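PDB 2J0W: lysine-sensitive aspartokinase 3 from Escherichia coli, which catalyses the ATP-dependent phosphorylation of L-aspartate to 4-phospho-L-aspartate, the first step of lysine biosynthesis, and is feedback-inhibited by lysine. Local coordinates for residues G43-N46 / L47-L51; E59-E62 / K63-I67; I70-A73 / I74-R77; L91-N94 / I95-A99; E100-A103 / L104-P108. One frame throughout, in Å; residues are numbered along the deposited sequence.

In the fold
All five interactions are turns of helix, or a helix end, in the amino acid kinase part of the chain, and they come in series. Interaction 1 is helix 44-51. Interactions 2 and 3 both use helix 57-75, with centres about 16 Å apart; interactions 4 and 5 follow on helix 82-102 and the loop leaving it, centres about 12 Å apart. Side chains of interaction 2 touch those of interaction 1, about 10 Å away between centres, and of interaction 4, about 11 Å away; interaction 3 touches both as well. Interactions 3 and 5 are the far ends, about 28 Å between centres and without contact. The three helices pack side by side, and helix 44-51 brings Thr45 to the bound aspartate.

Interaction 1. Residues G43-N46 / L47-L51; sequences GITN and LLVAL. With ASP (aspartic acid), chain B.
Ile44 and Leu48 lie side by side one turn apart in helix 44-51, a short helix of the amino acid kinase fold that contributes Thr45 to the aspartate site. CG2 of Ile44 packs on CD1 of Leu48 at 3.5 Å. The first torsion of Ile44 (chi1 -70°) helps, setting CG2 opposite the backbone N and next to the carbonyl carbon, on the side of the following turn. This is the tight flank: both residues are buried, with Ile44 resting on Gln71 and Leu48 on Ile67 of helix 57-75, while Leu114 and Val115 of helix 108-131 also touch Leu48.

The backbone evidence for the helix is a run of four i to i+4 bonds. Gly43, at the N-cap, accepts from Leu47 N through its carbonyl O at 3.0 Å, and Leu48 N reaches Ile44 O at 2.8 Å with an almost straight N-H...O angle of 178°. Gly43 has a positive phi of 84°, where a CB would press on the preceding carbonyl oxygen.

The looser flank carries Asn46, Leu47 and Ala50. Asn46 is exposed, Leu47 and Ala50 partly so, yet OD1 of Asn46 is held by a hydrogen bond from NH2 of Arg198, a substrate-binding residue.

Thr45 turns to the ligand. Its CG2 lies 4.1 Å from CG2 of Val49, and CG2 and CB also approach the alpha-carboxylate (atom O) of the ligand. Glu119, Arg198, Gly199 and Ser201 bind the same aspartate, whose amino N donates to OG1 of Thr45 at 3.0 Å.

Interaction 2. Residues E59-E62 / K63-I67; sequences ERFE and KLDAI
Helix 57-75 of the amino acid kinase fold carries this contact on its first turns, where Glu59 and Lys63 form an i to i+4 pair. Their side chains run alongside each other in the same direction. OE2 of Glu59 stands 4.0 Å from NZ of Lys63, a long salt bridge, and CE of Lys63 comes to 3.8 Å from the same oxygen. The lysine chain bends at its second torsion (chi2 -71°) and is extended from there on, which carries NZ along the glutamate. Its aliphatic part also lies on Leu47 and Leu51 of helix 44-51. An alanine in place of Lys63 would probably leave the Glu59 carboxylate without this mate and open a gap beside those two leucines.

Along the backbone the helix is held by Lys63 N to Glu59 O at 3.1 Å and Leu64 N to Arg60 O at 3.0 Å. CG of Leu64 sits 3.3 Å from Arg60 O, and its CD1 approaches CG of Arg60 at 4.3 Å. NE of Arg60 donates to Leu55 O, in the chain before the helix.

Both charged ends lie in partly exposed residues, and the separation exceeds that of a close ion pair. The electrostatic gain of the Glu59-Lys63 pair is therefore probably modest, with the lysine hydrocarbon doing much of the packing.

Interaction 3. Residues I70-A73 / I74-R77; sequences IQFA and ILER
Phe72 and Leu75 meet one turn apart near the end of helix 57-75. The Phe72 side chain starts from CB, which has OE1 of Glu76 at 4.0 Å. At CG the ring begins, and from there every ring atom has the same neighbour, the CD2 methyl of Leu75. CD2 of Phe72 also has OE1 of Glu76 nearby, at the ring edge, close to its plane. CE2 of Phe72 comes to 3.6 Å from CD2 of Leu75, and CZ at the tip is almost as near. The evidence for a CH-pi contact is the position of that methyl: Leu75 CD2 is 3.6 Å from the ring centroid and only 9° off the ring normal. The first torsion of Leu75, with CG opposite its backbone N (chi1 -164°), helps bring CD2 over the ring. The ring and the Glu76 carboxylate are turned 89° against each other.

Phe72 and Leu75 belong to the end of helix 57-75, a long helix of the amino acid kinase fold; Glu76 and Arg77 lie just past it. Leu75 N still bonds to Gln71 O, and Glu76 N to Phe72 O at 2.8 Å. Further on, Arg77 N bonds to Ile74 O, three residues back. Phe72 also rests on Glu89 and Leu92 of helix 82-102, and Leu75 on Ile84 and Arg85 of that helix. An alanine at Phe72 would probably leave the Leu75 methyl without the ring face it sits on and open a gap toward Leu92.

On another side of the helix Ile74 is buried, its CD1 3.7 Å from Ile70 O. Beyond it stand Met20 of helix 17-27 and Leu125 of helix 108-131.

Interaction 4. Residues L91-N94 / I95-A99; sequences LLEN and ITVLA
Thr96 reaches back one turn to Leu92, and its hydroxyl and its amide both end on the same carbonyl oxygen. OG1 of Thr96 donates to Leu92 O at 2.8 Å and Thr96 N donates to it at 2.9 Å. The two donors come from opposite faces of the carbonyl plane: the hydroxyl stands well above it, 37° out, and the amide is tilted less. With chi1 at -59°, OG1 of Thr96 lies opposite its own carbonyl carbon and next to its own N, which points it back at the preceding turn.

The next contacts are apolar or mixed. Ile95 puts CG1 3.0 Å from Leu91 O, and its CD1 stands 4.2 Å from CD2 of Leu92. Asn94 crosses Leu98 at an angle, OD1 lying 3.5 Å from the CD1 methyl of the leucine. On the exposed side Glu93 bends so that OE2 comes within 3.8 Å of CG2 of Val97.

Farther out, neighbouring helices of the amino acid kinase fold pack against these groups. Helix 108-131 touches with Met121 on Leu91 and Leu92, His117 on Ile95 and Leu114 on Leu98. His117 also makes a weak hydrogen bond to OD1 of Asn94, which probably helps to position that amide. Helix 57-75 packs Ile67, Arg68 and Phe72 on Leu92, and Leu64 on Ile95 and Thr96.

The chemistry implies that the donor of the threonine hydroxyl is satisfied within its own helix: one carbonyl oxygen accepts both hydrogen bonds, so the hydroxyl probably makes little demand on the neighbouring helices.

Interaction 5. Residues E100-A103 / L104-P108; sequences EAAA and LATSP
Leu104 and Ala105 both turn back onto Ala101 near the C-terminal end of helix 82-102. Ala101 O accepts two amides: Ala105 N at 2.9 Å, nearly straight with an N-H...O angle of 176°, and Leu104 N at 2.8 Å, which stands 54° out of the carbonyl plane. The first keeps the helical i to i+4 spacing, the second closes a tighter i to i+3 turn.

Among the side chains, Leu104 has CG opposite its carbonyl carbon (chi1 -57°), and this lays the branch back along the preceding turn, with CG 3.9 Å from Glu100 O and CD2 3.7 Å from Ala103 O. The Thr106 methyl CG2 is modelled too close to Ala102 O for its placement to be relied on, and the conformation of that side chain remains doubtful. A CA-H...O contact joins CA of Ala102 to Ala105 O at 3.1 Å. Ala105 to Ser107 run extended.

The loop then delivers Ser107 to the N-cap of the next helix, where its OG accepts from Leu110 N. The contact is thus the surface connection between helix 82-102 and helix 108-131, and Ala102 is its buried point, its CB set against the backbone O of Leu51 at the end of helix 44-51.

Interaction 1. Residues G43-N46 / L47-L51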
loop_
_atom_site.group_PDB
_atom_site.type_symbol
_atom_site.label_atom_id
_atom_site.label_comp_id
_atom_site.label_asym_id
_atom_site.label_seq_id
_atom_site.Cartn_x
_atom_site.Cartn_y
_atom_site.Cartn_z
ATOM N N GLY A 43 -24.597 29.595 -2.118
ATOM C CA GLY A 43 -24.644 30.053 -0.735
ATOM C C GLY A 43 -25.702 29.446 0.181
ATOM O O GLY A 43 -25.492 29.349 1.391
ATOM N N ILE A 44 -26.839 29.042 -0.377
ATOM C CA ILE A 44 -27.905 28.472 0.433
ATOM C C ILE A 44 -27.460 27.295 1.296
ATOM O O ILE A 44 -27.614 27.323 2.516
ATOM C CB ILE A 44 -29.116 28.038 -0.445
ATOM C CG1 ILE A 44 -29.823 29.279 -0.986
ATOM C CG2 ILE A 44 -30.126 27.248 0.380
ATOM C CD1 ILE A 44 -30.333 30.219 0.118
ATOM N N THR A 45 -26.892 26.267 0.678
ATOM C CA THR A 45 -26.476 25.096 1.438
ATOM C C THR A 45 -25.527 25.415 2.585
ATOM O O THR A 45 -25.689 24.864 3.675
ATOM C CB THR A 45 -25.868 24.014 0.513
ATOM O OG1 THR A 45 -26.888 23.536 -0.376
ATOM C CG2 THR A 45 -25.342 22.827 1.331
ATOM N N ASN A 46 -24.546 26.291 2.359
ATOM C CA ASN A 46 -23.616 26.646 3.439
ATOM C C ASN A 46 -24.380 27.367 4.560
ATOM O O ASN A 46 -24.149 27.125 5.746
ATOM C CB ASN A 46 -22.484 27.567 2.960
ATOM C CG ASN A 46 -21.591 26.925 1.902
ATOM O OD1 ASN A 46 -21.353 25.712 1.897
ATOM N ND2 ASN A 46 -21.073 27.756 1.009
ATOM N N LEU A 47 -25.286 28.258 4.190
ATOM C CA LEU A 47 -26.044 28.963 5.212
ATOM C C LEU A 47 -26.819 27.928 6.022
ATOM O O LEU A 47 -26.722 27.883 7.258
ATOM C CB LEU A 47 -26.988 29.985 4.567
ATOM C CG LEU A 47 -26.239 31.244 4.101
ATOM C CD1 LEU A 47 -27.146 32.162 3.274
ATOM C CD2 LEU A 47 -25.705 31.973 5.333
ATOM N N LEU A 48 -27.553 27.078 5.306
ATOM C CA LEU A 48 -28.356 26.021 5.913
ATOM C C LEU A 48 -27.540 25.096 6.802
ATOM O O LEU A 48 -28.009 24.674 7.860
ATOM C CB LEU A 48 -29.061 25.204 4.832
ATOM C CG LEU A 48 -30.215 25.964 4.174
ATOM C CD1 LEU A 48 -30.844 25.118 3.095
ATOM C CD2 LEU A 48 -31.257 26.336 5.239
ATOM N N VAL A 49 -26.318 24.787 6.386
ATOM C CA VAL A 49 -25.471 23.917 7.184
ATOM C C VAL A 49 -25.021 24.644 8.455
ATOM O O VAL A 49 -24.951 24.049 9.531
ATOM C CB VAL A 49 -24.241 23.446 6.370
ATOM C CG1 VAL A 49 -23.162 22.895 7.304
ATOM C CG2 VAL A 49 -24.672 22.376 5.373
ATOM N N ALA A 50 -24.730 25.932 8.343
ATOM C CA ALA A 50 -24.299 26.678 9.515
ATOM C C ALA A 50 -25.433 26.728 10.537
ATOM O O ALA A 50 -25.186 26.759 11.744
ATOM C CB ALA A 50 -23.894 28.078 9.123
ATOM N N LEU A 51 -26.674 26.742 10.048
ATOM C CA LEU A 51 -27.835 26.783 10.931
ATOM C C LEU A 51 -28.109 25.433 11.600
ATOM O O LEU A 51 -28.594 25.379 12.732
ATOM C CB LEU A 51 -29.060 27.229 10.161
ATOM C CG LEU A 51 -29.106 28.706 9.789
ATOM C CD1 LEU A 51 -30.244 28.941 8.802
ATOM C CD2 LEU A 51 -29.290 29.542 11.051
HETATM N N ASP B . -26.499 21.655 -2.700
HETATM C CA ASP B . -25.479 20.711 -2.250
HETATM C C ASP B . -24.228 21.544 -1.897
HETATM O O ASP B . -24.335 22.794 -1.874
HETATM C CB ASP B . -25.227 19.645 -3.361
HETATM C CG ASP B . -24.569 20.135 -4.669
HETATM O OD1 ASP B . -24.261 21.364 -4.766
HETATM O OD2 ASP B . -24.355 19.292 -5.614
HETATM O OXT ASP B . -23.127 20.928 -1.681
#

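Interaction 2. Residues E59-E62 / K63-I67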
loop_
_atom_site.group_PDB
_atom_site.type_symbol
_atom_site.label_atom_id
_atom_site.label_comp_id
_atom_site.label_asym_id
_atom_site.label_seq_id
_atom_site.Cartn_x
_atom_site.Cartn_y
_atom_site.Cartn_z
ATOM N N GLU A 59 -26.757 35.540 15.379
ATOM C CA GLU A 59 -26.199 34.931 14.184
ATOM C C GLU A 59 -27.238 34.105 13.445
ATOM O O GLU A 59 -27.250 34.058 12.219
ATOM C CB GLU A 59 -25.019 34.052 14.571
ATOM C CG GLU A 59 -24.227 33.549 13.396
ATOM C CD GLU A 59 -22.965 32.849 13.829
ATOM O OE1 GLU A 59 -22.599 32.968 15.019
ATOM O OE2 GLU A 59 -22.333 32.189 12.976
ATOM N N ARG A 60 -28.110 33.444 14.197
ATOM C CA ARG A 60 -29.144 32.621 13.587
ATOM C C ARG A 60 -30.004 33.505 12.697
ATOM O O ARG A 60 -30.220 33.202 11.524
ATOM C CB ARG A 60 -30.018 31.962 14.664
ATOM C CG ARG A 60 -30.834 30.783 14.167
ATOM C CD ARG A 60 -31.931 30.399 15.140
ATOM N NE ARG A 60 -31.417 30.062 16.465
ATOM C CZ ARG A 60 -32.091 30.270 17.593
ATOM N NH1 ARG A 60 -33.300 30.814 17.550
ATOM N NH2 ARG A 60 -31.560 29.943 18.765
ATOM N N PHE A 61 -30.481 34.615 13.256
ATOM C CA PHE A 61 -31.326 35.539 12.499
ATOM C C PHE A 61 -30.648 36.111 11.254
ATOM O O PHE A 61 -31.301 36.350 10.240
ATOM C CB PHE A 61 -31.793 36.693 13.380
ATOM C CG PHE A 61 -32.702 37.663 12.666
ATOM C CD1 PHE A 61 -33.899 37.225 12.092
ATOM C CD2 PHE A 61 -32.367 39.013 12.565
ATOM C CE1 PHE A 61 -34.748 38.115 11.433
ATOM C CE2 PHE A 61 -33.209 39.911 11.910
ATOM C CZ PHE A 61 -34.402 39.459 11.344
ATOM N N GLU A 62 -29.344 36.348 11.334
ATOM C CA GLU A 62 -28.628 36.866 10.187
ATOM C C GLU A 62 -28.696 35.815 9.078
ATOM O O GLU A 62 -29.013 36.133 7.928
ATOM C CB GLU A 62 -27.169 37.132 10.545
ATOM C CG GLU A 62 -26.985 37.973 11.791
ATOM C CD GLU A 62 -25.528 38.079 12.198
ATOM O OE1 GLU A 62 -25.246 38.690 13.253
ATOM O OE2 GLU A 62 -24.663 37.552 11.461
ATOM N N LYS A 63 -28.416 34.562 9.429
ATOM C CA LYS A 63 -28.435 33.491 8.439
ATOM C C LYS A 63 -29.805 33.327 7.794
ATOM O O LYS A 63 -29.911 33.189 6.572
ATOM C CB LYS A 63 -28.025 32.163 9.068
ATOM C CG LYS A 63 -26.722 32.197 9.811
ATOM C CD LYS A 63 -25.507 32.335 8.914
ATOM C CE LYS A 63 -24.270 32.004 9.753
ATOM N NZ LYS A 63 -22.989 32.215 9.061
ATOM N N LEU A 64 -30.854 33.339 8.610
ATOM C CA LEU A 64 -32.197 33.176 8.074
ATOM C C LEU A 64 -32.535 34.316 7.135
ATOM O O LEU A 64 -33.293 34.142 6.181
ATOM C CB LEU A 64 -33.217 33.100 9.210
ATOM C CG LEU A 64 -32.979 31.925 10.174
ATOM C CD1 LEU A 64 -33.846 32.079 11.402
ATOM C CD2 LEU A 64 -33.273 30.605 9.471
ATOM N N ASP A 65 -31.968 35.489 7.384
ATOM C CA ASP A 65 -32.260 36.610 6.517
ATOM C C ASP A 65 -31.469 36.524 5.226
ATOM O O ASP A 65 -31.973 36.851 4.143
ATOM C CB ASP A 65 -31.970 37.928 7.217
ATOM C CG ASP A 65 -33.235 38.626 7.671
ATOM O OD1 ASP A 65 -34.210 38.671 6.885
ATOM O OD2 ASP A 65 -33.250 39.139 8.808
ATOM N N ALA A 66 -30.222 36.092 5.333
ATOM C CA ALA A 66 -29.414 35.950 4.138
ATOM C C ALA A 66 -30.134 34.894 3.277
ATOM O O ALA A 66 -30.153 34.975 2.051
ATOM C CB ALA A 66 -27.987 35.500 4.510
ATOM N N ILE A 67 -30.748 33.912 3.925
ATOM C CA ILE A 67 -31.472 32.884 3.191
ATOM C C ILE A 67 -32.736 33.465 2.552
ATOM O O ILE A 67 -33.002 33.221 1.370
ATOM C CB ILE A 67 -31.838 31.692 4.109
ATOM C CG1 ILE A 67 -30.563 30.914 4.440
ATOM C CG2 ILE A 67 -32.882 30.796 3.439
ATOM C CD1 ILE A 67 -30.798 29.715 5.316
#

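Interaction 3. Residues I70-A73 / I74-R77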
loop_
_atom_site.group_PDB
_atom_site.type_symbol
_atom_site.label_atom_id
_atom_site.label_comp_id
_atom_site.label_asym_id
_atom_site.label_seq_id
_atom_site.Cartn_x
_atom_site.Cartn_y
_atom_site.Cartn_z
ATOM N N ILE A 70 -31.851 36.002 -0.674
ATOM C CA ILE A 70 -31.568 35.245 -1.895
ATOM C C ILE A 70 -32.816 34.718 -2.614
ATOM O O ILE A 70 -32.901 34.760 -3.843
ATOM C CB ILE A 70 -30.602 34.057 -1.591
ATOM C CG1 ILE A 70 -29.197 34.597 -1.328
ATOM C CG2 ILE A 70 -30.581 33.069 -2.748
ATOM C CD1 ILE A 70 -28.238 33.559 -0.804
ATOM N N GLN A 71 -33.781 34.234 -1.840
ATOM C CA GLN A 71 -35.017 33.695 -2.395
ATOM C C GLN A 71 -35.932 34.783 -2.928
ATOM O O GLN A 71 -36.624 34.582 -3.925
ATOM C CB GLN A 71 -35.779 32.890 -1.338
ATOM C CG GLN A 71 -34.985 31.757 -0.751
ATOM C CD GLN A 71 -34.336 30.912 -1.813
ATOM O OE1 GLN A 71 -34.977 30.521 -2.783
ATOM N NE2 GLN A 71 -33.055 30.623 -1.640
ATOM N N PHE A 72 -35.961 35.930 -2.259
ATOM C CA PHE A 72 -36.826 37.001 -2.723
ATOM C C PHE A 72 -36.225 37.765 -3.898
ATOM O O PHE A 72 -36.949 38.348 -4.697
ATOM C CB PHE A 72 -37.196 37.929 -1.561
ATOM C CG PHE A 72 -38.358 37.420 -0.741
ATOM C CD1 PHE A 72 -38.286 36.185 -0.104
ATOM C CD2 PHE A 72 -39.537 38.152 -0.643
ATOM C CE1 PHE A 72 -39.373 35.682 0.615
ATOM C CE2 PHE A 72 -40.630 37.657 0.077
ATOM C CZ PHE A 72 -40.543 36.417 0.706
ATOM N N ALA A 73 -34.904 37.738 -4.026
ATOM C CA ALA A 73 -34.264 38.419 -5.143
ATOM C C ALA A 73 -34.879 37.855 -6.416
ATOM O O ALA A 73 -35.104 38.577 -7.392
ATOM C CB ALA A 73 -32.771 38.159 -5.132
ATOM N N ILE A 74 -35.149 36.551 -6.387
ATOM C CA ILE A 74 -35.734 35.828 -7.511
ATOM C C ILE A 74 -37.244 36.001 -7.566
ATOM O O ILE A 74 -37.817 36.244 -8.625
ATOM C CB ILE A 74 -35.464 34.335 -7.379
ATOM C CG1 ILE A 74 -33.962 34.068 -7.452
ATOM C CG2 ILE A 74 -36.246 33.582 -8.437
ATOM C CD1 ILE A 74 -33.587 32.726 -6.897
ATOM N N LEU A 75 -37.871 35.840 -6.407
ATOM C CA LEU A 75 -39.310 35.946 -6.235
ATOM C C LEU A 75 -39.877 37.271 -6.754
ATOM O O LEU A 75 -40.822 37.287 -7.540
ATOM C CB LEU A 75 -39.629 35.794 -4.746
ATOM C CG LEU A 75 -41.072 35.508 -4.347
ATOM C CD1 LEU A 75 -41.488 34.138 -4.879
ATOM C CD2 LEU A 75 -41.190 35.556 -2.830
ATOM N N GLU A 76 -39.277 38.369 -6.301
ATOM C CA GLU A 76 -39.686 39.721 -6.677
ATOM C C GLU A 76 -39.511 40.051 -8.161
ATOM O O GLU A 76 -39.757 41.186 -8.563
ATOM C CB GLU A 76 -38.903 40.754 -5.867
ATOM C CG GLU A 76 -39.143 40.702 -4.370
ATOM C CD GLU A 76 -38.187 41.589 -3.583
ATOM O OE1 GLU A 76 -38.363 41.673 -2.350
ATOM O OE2 GLU A 76 -37.265 42.194 -4.183
ATOM N N ARG A 77 -39.090 39.078 -8.970
ATOM C CA ARG A 77 -38.898 39.320 -10.403
ATOM C C ARG A 77 -39.889 38.526 -11.245
ATOM O O ARG A 77 -39.976 38.695 -12.463
ATOM C CB ARG A 77 -37.471 38.955 -10.813
ATOM C CG ARG A 77 -36.388 39.695 -10.070
ATOM C CD ARG A 77 -35.854 40.854 -10.881
ATOM N NE ARG A 77 -35.322 40.394 -12.158
ATOM C CZ ARG A 77 -34.570 41.127 -12.974
ATOM N NH1 ARG A 77 -34.247 42.375 -12.653
ATOM N NH2 ARG A 77 -34.133 40.608 -14.114
#

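Interaction 4. Residues L91-N94 / I95-A99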
loop_
_atom_site.group_PDB
_atom_site.type_symbol
_atom_site.label_atom_id
_atom_site.label_comp_id
_atom_site.label_asym_id
_atom_site.label_seq_id
_atom_site.Cartn_x
_atom_site.Cartn_y
_atom_site.Cartn_z
ATOM N N LEU A 91 -41.666 27.065 3.820
ATOM C CA LEU A 91 -40.302 26.555 3.835
ATOM C C LEU A 91 -39.453 27.439 4.749
ATOM O O LEU A 91 -38.818 26.948 5.691
ATOM C CB LEU A 91 -39.734 26.525 2.410
ATOM C CG LEU A 91 -40.582 25.706 1.427
ATOM C CD1 LEU A 91 -39.927 25.701 0.070
ATOM C CD2 LEU A 91 -40.749 24.279 1.930
ATOM N N LEU A 92 -39.464 28.745 4.492
ATOM C CA LEU A 92 -38.692 29.653 5.327
ATOM C C LEU A 92 -39.102 29.514 6.777
ATOM O O LEU A 92 -38.253 29.407 7.657
ATOM C CB LEU A 92 -38.869 31.095 4.871
ATOM C CG LEU A 92 -38.107 31.418 3.589
ATOM C CD1 LEU A 92 -38.228 32.894 3.308
ATOM C CD2 LEU A 92 -36.637 31.019 3.737
ATOM N N GLU A 93 -40.402 29.497 7.030
ATOM C CA GLU A 93 -40.878 29.364 8.394
ATOM C C GLU A 93 -40.401 28.044 8.991
ATOM O O GLU A 93 -39.941 28.002 10.136
ATOM C CB GLU A 93 -42.410 29.440 8.443
ATOM C CG GLU A 93 -42.999 29.322 9.852
ATOM C CD GLU A 93 -42.509 30.414 10.802
ATOM O OE1 GLU A 93 -42.632 31.604 10.443
ATOM O OE2 GLU A 93 -42.009 30.084 11.906
ATOM N N ASN A 94 -40.489 26.964 8.221
ATOM C CA ASN A 94 -40.071 25.672 8.752
ATOM C C ASN A 94 -38.579 25.675 9.013
ATOM O O ASN A 94 -38.110 25.156 10.030
ATOM C CB ASN A 94 -40.428 24.541 7.795
ATOM C CG ASN A 94 -40.372 23.181 8.467
ATOM O OD1 ASN A 94 -39.561 22.324 8.104
ATOM N ND2 ASN A 94 -41.233 22.980 9.466
ATOM N N ILE A 95 -37.834 26.272 8.091
ATOM C CA ILE A 95 -36.386 26.356 8.231
ATOM C C ILE A 95 -36.124 27.041 9.566
ATOM O O ILE A 95 -35.278 26.602 10.363
ATOM C CB ILE A 95 -35.762 27.185 7.069
ATOM C CG1 ILE A 95 -35.838 26.384 5.766
ATOM C CG2 ILE A 95 -34.325 27.562 7.391
ATOM C CD1 ILE A 95 -35.270 27.096 4.548
ATOM N N THR A 96 -36.885 28.103 9.814
ATOM C CA THR A 96 -36.745 28.855 11.041
ATOM C C THR A 96 -36.975 27.978 12.265
ATOM O O THR A 96 -36.134 27.937 13.161
ATOM C CB THR A 96 -37.715 30.045 11.053
ATOM O OG1 THR A 96 -37.437 30.880 9.920
ATOM C CG2 THR A 96 -37.567 30.861 12.342
ATOM N N VAL A 97 -38.091 27.251 12.313
ATOM C CA VAL A 97 -38.339 26.414 13.490
ATOM C C VAL A 97 -37.270 25.345 13.648
ATOM O O VAL A 97 -36.847 25.055 14.769
ATOM C CB VAL A 97 -39.728 25.721 13.468
ATOM C CG1 VAL A 97 -40.095 25.276 14.896
ATOM C CG2 VAL A 97 -40.783 26.662 12.921
ATOM N N LEU A 98 -36.830 24.755 12.538
ATOM C CA LEU A 98 -35.784 23.734 12.607
ATOM C C LEU A 98 -34.494 24.358 13.144
ATOM O O LEU A 98 -33.796 23.758 13.974
ATOM C CB LEU A 98 -35.531 23.108 11.222
ATOM C CG LEU A 98 -36.684 22.251 10.683
ATOM C CD1 LEU A 98 -36.360 21.747 9.295
ATOM C CD2 LEU A 98 -36.936 21.078 11.619
ATOM N N ALA A 99 -34.178 25.565 12.680
ATOM C CA ALA A 99 -32.974 26.232 13.144
ATOM C C ALA A 99 -33.089 26.451 14.648
ATOM O O ALA A 99 -32.090 26.408 15.366
ATOM C CB ALA A 99 -32.793 27.551 12.432
#

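Interaction 5. Residues E100-A103 / L104-P108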
loop_
_atom_site.group_PDB
_atom_site.type_symbol
_atom_site.label_atom_id
_atom_site.label_comp_id
_atom_site.label_asym_id
_atom_site.label_seq_id
_atom_site.Cartn_x
_atom_site.Cartn_y
_atom_site.Cartn_z
ATOM N N GLU A 100 -34.310 26.676 15.130
ATOM C CA GLU A 100 -34.508 26.882 16.561
ATOM C C GLU A 100 -34.259 25.585 17.308
ATOM O O GLU A 100 -33.757 25.593 18.436
ATOM C CB GLU A 100 -35.921 27.376 16.874
ATOM C CG GLU A 100 -36.266 27.260 18.359
ATOM C CD GLU A 100 -37.532 28.007 18.740
ATOM O OE1 GLU A 100 -38.460 28.072 17.904
ATOM O OE2 GLU A 100 -37.602 28.517 19.882
ATOM N N ALA A 101 -34.609 24.471 16.675
ATOM C CA ALA A 101 -34.406 23.172 17.302
ATOM C C ALA A 101 -32.934 22.822 17.286
ATOM O O ALA A 101 -32.405 22.292 18.272
ATOM C CB ALA A 101 -35.205 22.102 16.580
ATOM N N ALA A 102 -32.270 23.117 16.167
ATOM C CA ALA A 102 -30.848 22.826 16.045
ATOM C C ALA A 102 -30.081 23.526 17.166
ATOM O O ALA A 102 -29.088 23.013 17.672
ATOM C CB ALA A 102 -30.331 23.279 14.683
ATOM N N ALA A 103 -30.567 24.690 17.568
ATOM C CA ALA A 103 -29.932 25.466 18.631
ATOM C C ALA A 103 -29.942 24.744 19.976
ATOM O O ALA A 103 -29.240 25.158 20.899
ATOM C CB ALA A 103 -30.631 26.797 18.783
ATOM N N LEU A 104 -30.732 23.675 20.080
ATOM C CA LEU A 104 -30.836 22.923 21.319
ATOM C C LEU A 104 -30.302 21.502 21.191
ATOM O O LEU A 104 -29.615 21.006 22.088
ATOM C CB LEU A 104 -32.292 22.900 21.771
ATOM C CG LEU A 104 -32.914 24.281 21.971
ATOM C CD1 LEU A 104 -34.384 24.096 22.238
ATOM C CD2 LEU A 104 -32.242 25.039 23.113
ATOM N N ALA A 105 -30.638 20.862 20.076
ATOM C CA ALA A 105 -30.179 19.509 19.771
ATOM C C ALA A 105 -29.749 19.478 18.303
ATOM O O ALA A 105 -30.343 20.165 17.467
ATOM C CB ALA A 105 -31.314 18.504 19.998
ATOM N N THR A 106 -28.728 18.708 17.962
ATOM C CA THR A 106 -28.342 18.639 16.552
ATOM C C THR A 106 -27.975 17.210 16.221
ATOM O O THR A 106 -27.551 16.464 17.095
ATOM C CB THR A 106 -27.110 19.525 16.223
ATOM O OG1 THR A 106 -26.004 19.110 17.032
ATOM C CG2 THR A 106 -27.412 21.003 16.461
ATOM N N SER A 107 -28.145 16.824 14.966
ATOM C CA SER A 107 -27.766 15.481 14.545
ATOM C C SER A 107 -27.658 15.443 13.035
ATOM O O SER A 107 -28.209 16.292 12.335
ATOM C CB SER A 107 -28.791 14.441 14.998
ATOM O OG SER A 107 -29.871 14.361 14.084
ATOM N N PRO A 108 -26.936 14.455 12.504
ATOM C CA PRO A 108 -26.813 14.378 11.049
ATOM C C PRO A 108 -28.173 14.263 10.366
ATOM O O PRO A 108 -28.336 14.693 9.222
ATOM C CB PRO A 108 -25.923 13.146 10.835
ATOM C CG PRO A 108 -26.083 12.354 12.110
ATOM C CD PRO A 108 -26.139 13.414 13.169
#